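Local coordinates for protein spore germination lipase LipC (Metagenome, PDB 6NKD) that probably hydrolyses lipid esters as a GDSL-family lipase, with a likely role in spore germination, at residues Thr2-Thr13 and Leu37-Lys48; Ser104-Leu115 and Phe153-Glu161. All coordinates share one frame; numbering follows the deposited sequence.

Overall arrangement
Interaction 1 pairs two neighbouring strands, 3-9 and 41-47, at one margin of the five-stranded parallel sheet; interaction 2 packs helix 98-122 against the end of helix 144-157, in a layer on the sheet's other side from helix 25-37. Their centres lie about 21 Å apart on opposite sides of the chain's centre, and their closest atoms stay about 6 Å from each other. Both segments of interaction 1 precede those of interaction 2 in sequence. The sheet joins them: strand 74-77 borders 3-9 and also takes Tyr111 of interaction 2. Sheet pairing thus sets out the probable nucleophile Ser11, while interaction 2 belongs to one of the two helical layers that enclose the sheet.

Interaction 1: Thr2-Thr13 and Leu37-Lys48; sequences TLQYTALGDSLT and LNEEVSLIVFAK
Leu3 O is gripped from two directions by strand 41-47: Ser42 N donates to it at 2.7 Å, and Val41 CA brings its C-H to Leu3 O at 3.3 Å. The parallel ladder opens with Leu3 N to Glu40 O and runs on, Tyr5 N to Ser42 O, Ile44 N to Tyr5 O, Ala7 N to Ile44 O and Phe46 N to Ala7 O, then fades into a weak bond from Gly9 N to Phe46 O; the strand directions differ by 24°, the usual twist. Ahead of the ladder Glu39 reaches across with CG anti to its backbone N (chi1 -176°) and an extended chain, and OE2 takes Thr2 N at 2.6 Å with its anti lone pair.

On the side facing helix 25-37, Tyr5 and Leu43 lie side by side, Leu43 CD1 coming obliquely to Tyr5 CD2 at 3.5 Å, while Tyr5 OH bonds Thr76 on the next strand. Thr13 folds back onto this side and sets its CB 3.7 Å from Ala47 CB. The other side, toward helix 63-71, holds Leu8 and Phe46, also side by side: Leu8 CD2 stands at the ring edge, 3.7 Å from Phe46 CD2. A bend at chi2 (81°) brings Gln4 NE2 within 3.4 Å of Ile44 CD1. Ser42 OG makes a weak bond with Val41 O of the second subunit, so this marginal strand also faces a neighbour.

Strand, helix 25-37 and strand form a β-α-β crossover, and the Gly-Asp-Ser-Leu block that names the family begins at Gly9. Largely apolar side chains on the Tyr5 face and mixed ones on the Phe46 face flank a backbone ladder, consistent with its fixing where strand 3-9 ends, just ahead of Ser11, by similarity the nucleophile, whose OG is hydrogen-bonded to His189 NE2.

Interaction 2: Ser104-Leu115 and Phe153-Glu161; sequences SSHCQKNYSGML and FNRHLKQLE
Phe153 leans across to helix 98-122, and its atoms meet that helix one after another. Its CB lies 3.5 Å from Ser104 OG. With CG trans to the backbone N (chi1 171°), the ring is carried into the groove; there CG and CD1 again have Ser104 OG as nearest neighbour, at the ring edge, while CD1 and CE1 have Ser104 O in the ring plane. CE1 next comes within 3.6 Å of Cys107 CB, and the tip, CZ, ends 4.0 Å from Tyr111 CE2, the two side chains crossing at about a right angle. Ser104, Cys107, Gln108 and Tyr111 thus form the hole for a Phe153 knob, a single knob-in-hole fit; segments 104-115 and 153-157 run roughly the same way, 25° apart, their axes 10.4 Å from each other at closest.

In the α/β sandwich of SGNH hydrolases helices 98-122 and 144-157 flank strand 130-134 in sequence and lie together over the parallel sheet. Tyr111 faces Ile77 on strand 74-77, and Leu157 reaches Val168 on strand 166-169; Cys107 SG is fixed by its disulfide to Cys80.

Further along, Leu157 CD1 rests over one face of the Tyr111 ring, toward the rim and 4.1 Å from Tyr111 CD2. Leu160, in the short 3-10 turn, spreads its two methyls: CD2 approaches Tyr111 CB at 3.8 Å and Leu115 CD2 at 4.1 Å, while CD1 turns to Gln108, whose chain bends at chi2 and slides past Leu160 in the opposite direction, its CD 3.7 Å from Leu160 CD1. Trimming Gln108 to an alanine would probably leave Leu160 CD1 without that cover and open a gap beside His156 O. Leu115 completes the row, crossing Leu160 at a slant and touching Ile166 of the sheet beyond.

Interaction 1: Thr2-Thr13 and Leu37-Lys48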
loop_
_atom_site.group_PDB
_atom_site.type_symbol
_atom_site.label_atom_id
_atom_site.label_comp_id
_atom_site.label_asym_id
_atom_site.label_seq_id
_atom_site.Cartn_x
_atom_site.Cartn_y
_atom_site.Cartn_z
ATOM N N THR A 2 2.955 -10.994 -31.394
ATOM C CA THR A 2 2.915 -10.585 -29.994
ATOM C C THR A 2 3.969 -11.323 -29.174
ATOM O O THR A 2 3.977 -12.553 -29.116
ATOM C CB THR A 2 1.528 -10.833 -29.373
ATOM O OG1 THR A 2 0.551 -10.026 -30.043
ATOM C CG2 THR A 2 1.536 -10.486 -27.892
ATOM N N LEU A 3 4.857 -10.561 -28.542
ATOM C CA LEU A 3 5.923 -11.127 -27.729
ATOM C C LEU A 3 5.475 -11.253 -26.280
ATOM O O LEU A 3 4.728 -10.412 -25.771
ATOM C CB LEU A 3 7.183 -10.265 -27.812
ATOM C CG LEU A 3 7.809 -10.096 -29.197
ATOM C CD1 LEU A 3 8.993 -9.148 -29.133
ATOM C CD2 LEU A 3 8.229 -11.444 -29.766
ATOM N N GLN A 4 5.936 -12.311 -25.620
ATOM C CA GLN A 4 5.634 -12.565 -24.217
ATOM C C GLN A 4 6.905 -12.350 -23.407
ATOM O O GLN A 4 7.920 -13.012 -23.650
ATOM C CB GLN A 4 5.098 -13.983 -24.018
ATOM C CG GLN A 4 4.035 -14.110 -22.934
ATOM C CD GLN A 4 2.652 -13.712 -23.421
ATOM O OE1 GLN A 4 2.464 -13.378 -24.592
ATOM N NE2 GLN A 4 1.673 -13.752 -22.523
ATOM N N TYR A 5 6.850 -11.424 -22.455
ATOM C CA TYR A 5 7.995 -11.073 -21.622
ATOM C C TYR A 5 7.612 -11.298 -20.165
ATOM O O TYR A 5 6.733 -10.610 -19.636
ATOM C CB TYR A 5 8.424 -9.626 -21.873
ATOM C CG TYR A 5 9.272 -9.013 -20.779
ATOM C CD1 TYR A 5 10.404 -9.661 -20.298
ATOM C CD2 TYR A 5 8.952 -7.774 -20.244
ATOM C CE1 TYR A 5 11.180 -9.100 -19.302
ATOM C CE2 TYR A 5 9.723 -7.202 -19.248
ATOM C CZ TYR A 5 10.836 -7.868 -18.781
ATOM O OH TYR A 5 11.607 -7.302 -17.791
ATOM N N THR A 6 8.265 -12.263 -19.524
ATOM C CA THR A 6 8.055 -12.532 -18.110
ATOM C C THR A 6 9.196 -11.931 -17.299
ATOM O O THR A 6 10.331 -11.822 -17.771
ATOM C CB THR A 6 7.935 -14.038 -17.839
ATOM O OG1 THR A 6 7.255 -14.250 -16.596
ATOM C CG2 THR A 6 9.306 -14.698 -17.768
ATOM N N ALA A 7 8.877 -11.515 -16.076
ATOM C CA ALA A 7 9.848 -10.862 -15.210
ATOM C C ALA A 7 9.737 -11.435 -13.808
ATOM O O ALA A 7 8.641 -11.493 -13.242
ATOM C CB ALA A 7 9.639 -9.344 -15.181
ATOM N N LEU A 8 10.871 -11.855 -13.256
ATOM C CA LEU A 8 10.934 -12.448 -11.931
ATOM C C LEU A 8 11.978 -11.713 -11.106
ATOM O O LEU A 8 12.980 -11.233 -11.640
ATOM C CB LEU A 8 11.288 -13.939 -12.006
ATOM C CG LEU A 8 10.702 -14.703 -13.195
ATOM C CD1 LEU A 8 11.605 -15.863 -13.579
ATOM C CD2 LEU A 8 9.298 -15.193 -12.878
ATOM N N GLY A 9 11.737 -11.620 -9.805
ATOM C CA GLY A 9 12.734 -11.034 -8.931
ATOM C C GLY A 9 12.109 -10.485 -7.659
ATOM O O GLY A 9 11.030 -10.906 -7.245
ATOM N N ASP A 10 12.825 -9.535 -7.061
ATOM C CA ASP A 10 12.467 -8.993 -5.757
ATOM C C ASP A 10 11.829 -7.616 -5.884
ATOM O O ASP A 10 10.967 -7.402 -6.743
ATOM C CB ASP A 10 13.705 -8.940 -4.856
ATOM C CG ASP A 10 14.881 -8.230 -5.511
ATOM O OD1 ASP A 10 15.905 -8.017 -4.825
ATOM O OD2 ASP A 10 14.779 -7.867 -6.703
ATOM N N SER A 11 12.243 -6.675 -5.033
ATOM C CA SER A 11 11.613 -5.359 -5.019
ATOM C C SER A 11 11.937 -4.559 -6.275
ATOM O O SER A 11 11.155 -3.686 -6.667
ATOM C CB SER A 11 12.041 -4.584 -3.772
ATOM O OG SER A 11 13.452 -4.532 -3.658
ATOM N N LEU A 12 13.075 -4.837 -6.915
ATOM C CA LEU A 12 13.421 -4.117 -8.138
ATOM C C LEU A 12 12.435 -4.429 -9.255
ATOM O O LEU A 12 11.988 -3.524 -9.971
ATOM C CB LEU A 12 14.847 -4.459 -8.570
ATOM C CG LEU A 12 15.988 -4.190 -7.583
ATOM C CD1 LEU A 12 17.331 -4.206 -8.302
ATOM C CD2 LEU A 12 15.779 -2.876 -6.848
ATOM N N THR A 13 12.082 -5.708 -9.419
ATOM C CA THR A 13 11.090 -6.082 -10.421
ATOM C C THR A 13 9.708 -5.549 -10.059
ATOM O O THR A 13 8.904 -5.255 -10.951
ATOM C CB THR A 13 11.057 -7.604 -10.583
ATOM O OG1 THR A 13 12.379 -8.086 -10.849
ATOM C CG2 THR A 13 10.144 -8.010 -11.735
ATOM N N LEU A 37 11.659 -3.509 -31.621
ATOM C CA LEU A 37 11.285 -4.674 -32.411
ATOM C C LEU A 37 10.002 -4.470 -33.204
ATOM O O LEU A 37 9.633 -5.350 -33.990
ATOM C CB LEU A 37 11.147 -5.902 -31.505
ATOM C CG LEU A 37 12.380 -6.235 -30.659
ATOM C CD1 LEU A 37 12.174 -7.525 -29.884
ATOM C CD2 LEU A 37 13.625 -6.320 -31.531
ATOM N N ASN A 38 9.320 -3.339 -33.021
ATOM C CA ASN A 38 8.094 -3.013 -33.750
ATOM C C ASN A 38 7.050 -4.116 -33.588
ATOM O O ASN A 38 6.517 -4.657 -34.561
ATOM C CB ASN A 38 8.391 -2.746 -35.228
ATOM C CG ASN A 38 7.323 -1.900 -35.895
ATOM O OD1 ASN A 38 6.201 -1.789 -35.400
ATOM N ND2 ASN A 38 7.668 -1.295 -37.027
ATOM N N GLU A 39 6.757 -4.451 -32.333
ATOM C CA GLU A 39 5.800 -5.504 -32.028
ATOM C C GLU A 39 5.319 -5.334 -30.594
ATOM O O GLU A 39 6.120 -5.072 -29.694
ATOM C CB GLU A 39 6.422 -6.892 -32.228
ATOM C CG GLU A 39 5.457 -8.047 -32.023
ATOM C CD GLU A 39 6.037 -9.373 -32.477
ATOM O OE1 GLU A 39 7.138 -9.370 -33.067
ATOM O OE2 GLU A 39 5.392 -10.416 -32.246
ATOM N N GLU A 40 4.010 -5.477 -30.396
ATOM C CA GLU A 40 3.438 -5.378 -29.061
ATOM C C GLU A 40 3.984 -6.486 -28.166
ATOM O O GLU A 40 4.351 -7.568 -28.632
ATOM C CB GLU A 40 1.910 -5.460 -29.127
ATOM C CG GLU A 40 1.252 -4.415 -30.020
ATOM C CD GLU A 40 0.723 -3.221 -29.243
ATOM O OE1 GLU A 40 1.484 -2.638 -28.443
ATOM O OE2 GLU A 40 -0.462 -2.873 -29.429
ATOM N N VAL A 41 4.037 -6.208 -26.866
ATOM C CA VAL A 41 4.612 -7.125 -25.889
ATOM C C VAL A 41 3.617 -7.329 -24.757
ATOM O O VAL A 41 3.073 -6.358 -24.218
ATOM C CB VAL A 41 5.956 -6.605 -25.340
ATOM C CG1 VAL A 41 6.386 -7.408 -24.119
ATOM C CG2 VAL A 41 7.027 -6.663 -26.421
ATOM N N SER A 42 3.373 -8.589 -24.404
ATOM C CA SER A 42 2.585 -8.931 -23.229
ATOM C C SER A 42 3.521 -9.164 -22.051
ATOM O O SER A 42 4.545 -9.840 -22.188
ATOM C CB SER A 42 1.734 -10.175 -23.487
ATOM O OG SER A 42 0.980 -10.519 -22.337
ATOM N N LEU A 43 3.168 -8.605 -20.897
ATOM C CA LEU A 43 4.025 -8.618 -19.720
ATOM C C LEU A 43 3.354 -9.381 -18.588
ATOM O O LEU A 43 2.177 -9.154 -18.290
ATOM C CB LEU A 43 4.355 -7.192 -19.270
ATOM C CG LEU A 43 5.047 -7.036 -17.913
ATOM C CD1 LEU A 43 6.376 -7.775 -17.889
ATOM C CD2 LEU A 43 5.236 -5.564 -17.571
ATOM N N ILE A 44 4.108 -10.282 -17.963
ATOM C CA ILE A 44 3.698 -10.971 -16.745
ATOM C C ILE A 44 4.812 -10.801 -15.722
ATOM O O ILE A 44 5.992 -10.963 -16.049
ATOM C CB ILE A 44 3.405 -12.466 -16.992
ATOM C CG1 ILE A 44 2.375 -12.647 -18.113
ATOM C CG2 ILE A 44 2.907 -13.123 -15.722
ATOM C CD1 ILE A 44 2.982 -12.932 -19.474
ATOM N N VAL A 45 4.442 -10.468 -14.486
ATOM C CA VAL A 45 5.407 -10.147 -13.438
ATOM C C VAL A 45 5.125 -11.017 -12.221
ATOM O O VAL A 45 4.017 -10.987 -11.675
ATOM C CB VAL A 45 5.364 -8.658 -13.050
ATOM C CG1 VAL A 45 6.215 -8.405 -11.812
ATOM C CG2 VAL A 45 5.835 -7.793 -14.209
ATOM N N PHE A 46 6.128 -11.782 -11.795
ATOM C CA PHE A 46 6.086 -12.533 -10.541
ATOM C C PHE A 46 7.187 -11.967 -9.653
ATOM O O PHE A 46 8.362 -12.308 -9.824
ATOM C CB PHE A 46 6.280 -14.029 -10.772
ATOM C CG PHE A 46 5.277 -14.642 -11.706
ATOM C CD1 PHE A 46 3.981 -14.895 -11.286
ATOM C CD2 PHE A 46 5.638 -14.989 -12.998
ATOM C CE1 PHE A 46 3.062 -15.467 -12.141
ATOM C CE2 PHE A 46 4.724 -15.564 -13.857
ATOM C CZ PHE A 46 3.433 -15.803 -13.427
ATOM N N ALA A 47 6.819 -11.102 -8.711
ATOM C CA ALA A 47 7.818 -10.465 -7.865
ATOM C C ALA A 47 7.182 -10.037 -6.551
ATOM O O ALA A 47 5.984 -9.747 -6.488
ATOM C CB ALA A 47 8.457 -9.262 -8.566
ATOM N N LYS A 48 8.006 -9.995 -5.508
ATOM C CA LYS A 48 7.572 -9.600 -4.175
ATOM C C LYS A 48 8.798 -9.152 -3.394
ATOM O O LYS A 48 9.892 -9.693 -3.571
ATOM C CB LYS A 48 6.862 -10.750 -3.450
ATOM C CG LYS A 48 6.282 -10.390 -2.086
ATOM C CD LYS A 48 4.854 -9.877 -2.199
ATOM C CE LYS A 48 4.310 -9.443 -0.847
ATOM N NZ LYS A 48 4.500 -10.487 0.199
#

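Interaction 2: Ser104-Leu115 and Phe153-Glu161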
loop_
_atom_site.group_PDB
_atom_site.type_symbol
_atom_site.label_atom_id
_atom_site.label_comp_id
_atom_site.label_asym_id
_atom_site.label_seq_id
_atom_site.Cartn_x
_atom_site.Cartn_y
_atom_site.Cartn_z
ATOM N N SER A 104 26.685 -14.676 -0.791
ATOM C CA SER A 104 26.888 -14.441 -2.217
ATOM C C SER A 104 27.105 -15.747 -2.972
ATOM O O SER A 104 26.715 -15.860 -4.140
ATOM C CB SER A 104 28.074 -13.498 -2.425
ATOM O OG SER A 104 28.579 -13.581 -3.745
ATOM N N SER A 105 27.717 -16.740 -2.324
ATOM C CA SER A 105 27.892 -18.039 -2.962
ATOM C C SER A 105 26.560 -18.754 -3.155
ATOM O O SER A 105 26.411 -19.536 -4.101
ATOM C CB SER A 105 28.845 -18.905 -2.138
ATOM O OG SER A 105 29.022 -20.180 -2.732
ATOM N N HIS A 106 25.587 -18.501 -2.277
ATOM C CA HIS A 106 24.280 -19.133 -2.426
ATOM C C HIS A 106 23.493 -18.513 -3.571
ATOM O O HIS A 106 22.768 -19.215 -4.285
ATOM C CB HIS A 106 23.495 -19.033 -1.118
ATOM C CG HIS A 106 24.042 -19.887 -0.018
ATOM N ND1 HIS A 106 23.533 -19.869 1.262
ATOM C CD2 HIS A 106 25.053 -20.788 -0.007
ATOM C CE1 HIS A 106 24.207 -20.719 2.015
ATOM N NE2 HIS A 106 25.135 -21.291 1.268
ATOM N N CYS A 107 23.621 -17.197 -3.761
ATOM C CA CYS A 107 22.922 -16.534 -4.858
ATOM C C CYS A 107 23.456 -16.999 -6.207
ATOM O O CYS A 107 22.683 -17.321 -7.117
ATOM C CB CYS A 107 23.053 -15.017 -4.725
ATOM S SG CYS A 107 22.237 -14.289 -3.289
ATOM N N GLN A 108 24.784 -17.033 -6.356
ATOM C CA GLN A 108 25.376 -17.489 -7.609
ATOM C C GLN A 108 24.994 -18.933 -7.911
ATOM O O GLN A 108 24.878 -19.315 -9.082
ATOM C CB GLN A 108 26.897 -17.333 -7.553
ATOM C CG GLN A 108 27.544 -16.937 -8.872
ATOM C CD GLN A 108 28.035 -18.127 -9.671
ATOM O OE1 GLN A 108 29.238 -18.308 -9.858
ATOM N NE2 GLN A 108 27.106 -18.944 -10.153
ATOM N N LYS A 109 24.785 -19.744 -6.872
ATOM C CA LYS A 109 24.323 -21.112 -7.075
ATOM C C LYS A 109 22.863 -21.143 -7.515
ATOM O O LYS A 109 22.493 -21.923 -8.401
ATOM C CB LYS A 109 24.520 -21.917 -5.790
ATOM C CG LYS A 109 23.700 -23.190 -5.700
ATOM C CD LYS A 109 23.735 -23.748 -4.284
ATOM C CE LYS A 109 23.296 -22.694 -3.272
ATOM N NZ LYS A 109 23.439 -23.156 -1.862
ATOM N N ASN A 110 22.020 -20.302 -6.910
ATOM C CA ASN A 110 20.608 -20.275 -7.282
ATOM C C ASN A 110 20.413 -19.692 -8.676
ATOM O O ASN A 110 19.549 -20.155 -9.431
ATOM C CB ASN A 110 19.806 -19.481 -6.252
ATOM C CG ASN A 110 19.839 -20.112 -4.875
ATOM O OD1 ASN A 110 20.012 -21.323 -4.739
ATOM N ND2 ASN A 110 19.670 -19.291 -3.844
ATOM N N TYR A 111 21.194 -18.667 -9.029
ATOM C CA TYR A 111 21.136 -18.123 -10.383
ATOM C C TYR A 111 21.467 -19.195 -11.414
ATOM O O TYR A 111 20.767 -19.343 -12.422
ATOM C CB TYR A 111 22.092 -16.936 -10.516
ATOM C CG TYR A 111 21.488 -15.601 -10.140
ATOM C CD1 TYR A 111 20.601 -14.955 -10.992
ATOM C CD2 TYR A 111 21.815 -14.979 -8.943
ATOM C CE1 TYR A 111 20.050 -13.734 -10.657
ATOM C CE2 TYR A 111 21.269 -13.757 -8.599
ATOM C CZ TYR A 111 20.388 -13.139 -9.459
ATOM O OH TYR A 111 19.843 -11.921 -9.122
ATOM N N SER A 112 22.537 -19.957 -11.174
ATOM C CA SER A 112 22.859 -21.075 -12.054
ATOM C C SER A 112 21.775 -22.142 -12.015
ATOM O O SER A 112 21.552 -22.840 -13.012
ATOM C CB SER A 112 24.211 -21.675 -11.667
ATOM O OG SER A 112 24.478 -22.857 -12.403
ATOM N N GLY A 113 21.087 -22.279 -10.881
ATOM C CA GLY A 113 20.038 -23.281 -10.781
ATOM C C GLY A 113 18.805 -22.910 -11.582
ATOM O O GLY A 113 18.252 -23.737 -12.311
HETATM N N MSE A 114 18.357 -21.664 -11.460
HETATM C CA MSE A 114 17.176 -21.216 -12.185
HETATM C C MSE A 114 17.467 -21.108 -13.678
HETATM O O MSE A 114 16.572 -21.283 -14.503
HETATM C CB MSE A 114 16.668 -19.880 -11.629
HETATM C CG MSE A 114 17.663 -18.737 -11.699
HETATM SE SE MSE A 114 17.082 -17.187 -10.664
HETATM C CE MSE A 114 16.995 -18.015 -8.902
ATOM N N LEU A 115 18.726 -20.827 -14.024
ATOM C CA LEU A 115 19.119 -20.853 -15.429
ATOM C C LEU A 115 18.999 -22.260 -15.999
ATOM O O LEU A 115 18.471 -22.450 -17.101
ATOM C CB LEU A 115 20.547 -20.331 -15.594
ATOM C CG LEU A 115 20.714 -18.947 -16.226
ATOM C CD1 LEU A 115 20.259 -17.852 -15.273
ATOM C CD2 LEU A 115 22.154 -18.720 -16.663
ATOM N N PHE A 153 30.846 -10.341 -6.127
ATOM C CA PHE A 153 29.668 -11.073 -6.575
ATOM C C PHE A 153 29.395 -10.838 -8.054
ATOM O O PHE A 153 28.868 -11.725 -8.733
ATOM C CB PHE A 153 28.452 -10.673 -5.735
ATOM C CG PHE A 153 27.149 -11.211 -6.254
ATOM C CD1 PHE A 153 26.756 -12.508 -5.970
ATOM C CD2 PHE A 153 26.315 -10.418 -7.025
ATOM C CE1 PHE A 153 25.557 -13.004 -6.446
ATOM C CE2 PHE A 153 25.115 -10.908 -7.506
ATOM C CZ PHE A 153 24.736 -12.202 -7.216
ATOM N N ASN A 154 29.755 -9.662 -8.572
ATOM C CA ASN A 154 29.448 -9.334 -9.959
ATOM C C ASN A 154 30.412 -10.008 -10.929
ATOM O O ASN A 154 29.997 -10.448 -12.007
ATOM C CB ASN A 154 29.458 -7.818 -10.155
ATOM C CG ASN A 154 28.218 -7.150 -9.589
ATOM O OD1 ASN A 154 27.351 -7.808 -9.011
ATOM N ND2 ASN A 154 28.128 -5.835 -9.752
ATOM N N ARG A 155 31.696 -10.100 -10.575
ATOM C CA ARG A 155 32.634 -10.791 -11.454
ATOM C C ARG A 155 32.383 -12.294 -11.459
ATOM O O ARG A 155 32.572 -12.949 -12.491
ATOM C CB ARG A 155 34.079 -10.482 -11.049
ATOM C CG ARG A 155 34.474 -10.945 -9.655
ATOM C CD ARG A 155 35.939 -10.639 -9.364
ATOM N NE ARG A 155 36.325 -11.047 -8.015
ATOM C CZ ARG A 155 36.881 -12.217 -7.717
ATOM N NH1 ARG A 155 37.124 -13.105 -8.673
ATOM N NH2 ARG A 155 37.198 -12.502 -6.461
ATOM N N HIS A 156 31.948 -12.854 -10.328
ATOM C CA HIS A 156 31.534 -14.250 -10.300
ATOM C C HIS A 156 30.198 -14.459 -10.997
ATOM O O HIS A 156 29.918 -15.572 -11.457
ATOM C CB HIS A 156 31.453 -14.748 -8.855
ATOM C CG HIS A 156 32.784 -14.865 -8.177
ATOM N ND1 HIS A 156 32.939 -14.733 -6.814
ATOM C CD2 HIS A 156 34.021 -15.112 -8.672
ATOM C CE1 HIS A 156 34.213 -14.889 -6.499
ATOM N NE2 HIS A 156 34.891 -15.121 -7.609
ATOM N N LEU A 157 29.372 -13.416 -11.090
ATOM C CA LEU A 157 28.095 -13.532 -11.783
ATOM C C LEU A 157 28.266 -13.477 -13.294
ATOM O O LEU A 157 27.467 -14.070 -14.026
ATOM C CB LEU A 157 27.142 -12.428 -11.319
ATOM C CG LEU A 157 25.687 -12.524 -11.778
ATOM C CD1 LEU A 157 25.000 -13.730 -11.154
ATOM C CD2 LEU A 157 24.928 -11.246 -11.455
ATOM N N LYS A 158 29.300 -12.782 -13.777
ATOM C CA LYS A 158 29.554 -12.703 -15.209
ATOM C C LYS A 158 29.968 -14.043 -15.802
ATOM O O LYS A 158 29.962 -14.187 -17.029
ATOM C CB LYS A 158 30.629 -11.649 -15.492
ATOM C CG LYS A 158 30.622 -11.114 -16.919
ATOM C CD LYS A 158 31.804 -10.192 -17.179
ATOM C CE LYS A 158 31.833 -9.725 -18.627
ATOM N NZ LYS A 158 33.073 -8.960 -18.942
ATOM N N GLN A 159 30.324 -15.022 -14.964
ATOM C CA GLN A 159 30.646 -16.353 -15.468
ATOM C C GLN A 159 29.449 -16.997 -16.151
ATOM O O GLN A 159 29.618 -17.850 -17.030
ATOM C CB GLN A 159 31.137 -17.241 -14.322
ATOM C CG GLN A 159 32.321 -16.683 -13.548
ATOM C CD GLN A 159 33.650 -16.981 -14.212
ATOM O OE1 GLN A 159 34.396 -16.070 -14.571
ATOM N NE2 GLN A 159 33.960 -18.264 -14.371
ATOM N N LEU A 160 28.235 -16.601 -15.768
ATOM C CA LEU A 160 27.015 -17.201 -16.293
ATOM C C LEU A 160 26.623 -16.665 -17.664
ATOM O O LEU A 160 25.671 -17.181 -18.259
ATOM C CB LEU A 160 25.853 -16.981 -15.316
ATOM C CG LEU A 160 25.836 -17.719 -13.972
ATOM C CD1 LEU A 160 26.828 -17.127 -12.981
ATOM C CD2 LEU A 160 24.433 -17.717 -13.384
ATOM N N GLU A 161 27.323 -15.658 -18.180
ATOM C CA GLU A 161 26.927 -15.045 -19.441
ATOM C C GLU A 161 27.261 -15.955 -20.616
ATOM O O GLU A 161 28.362 -16.512 -20.694
ATOM C CB GLU A 161 27.611 -13.689 -19.617
ATOM C CG GLU A 161 27.302 -13.023 -20.955
ATOM C CD GLU A 161 27.814 -11.599 -21.043
ATOM O OE1 GLU A 161 28.932 -11.393 -21.561
ATOM O OE2 GLU A 161 27.094 -10.683 -20.591
#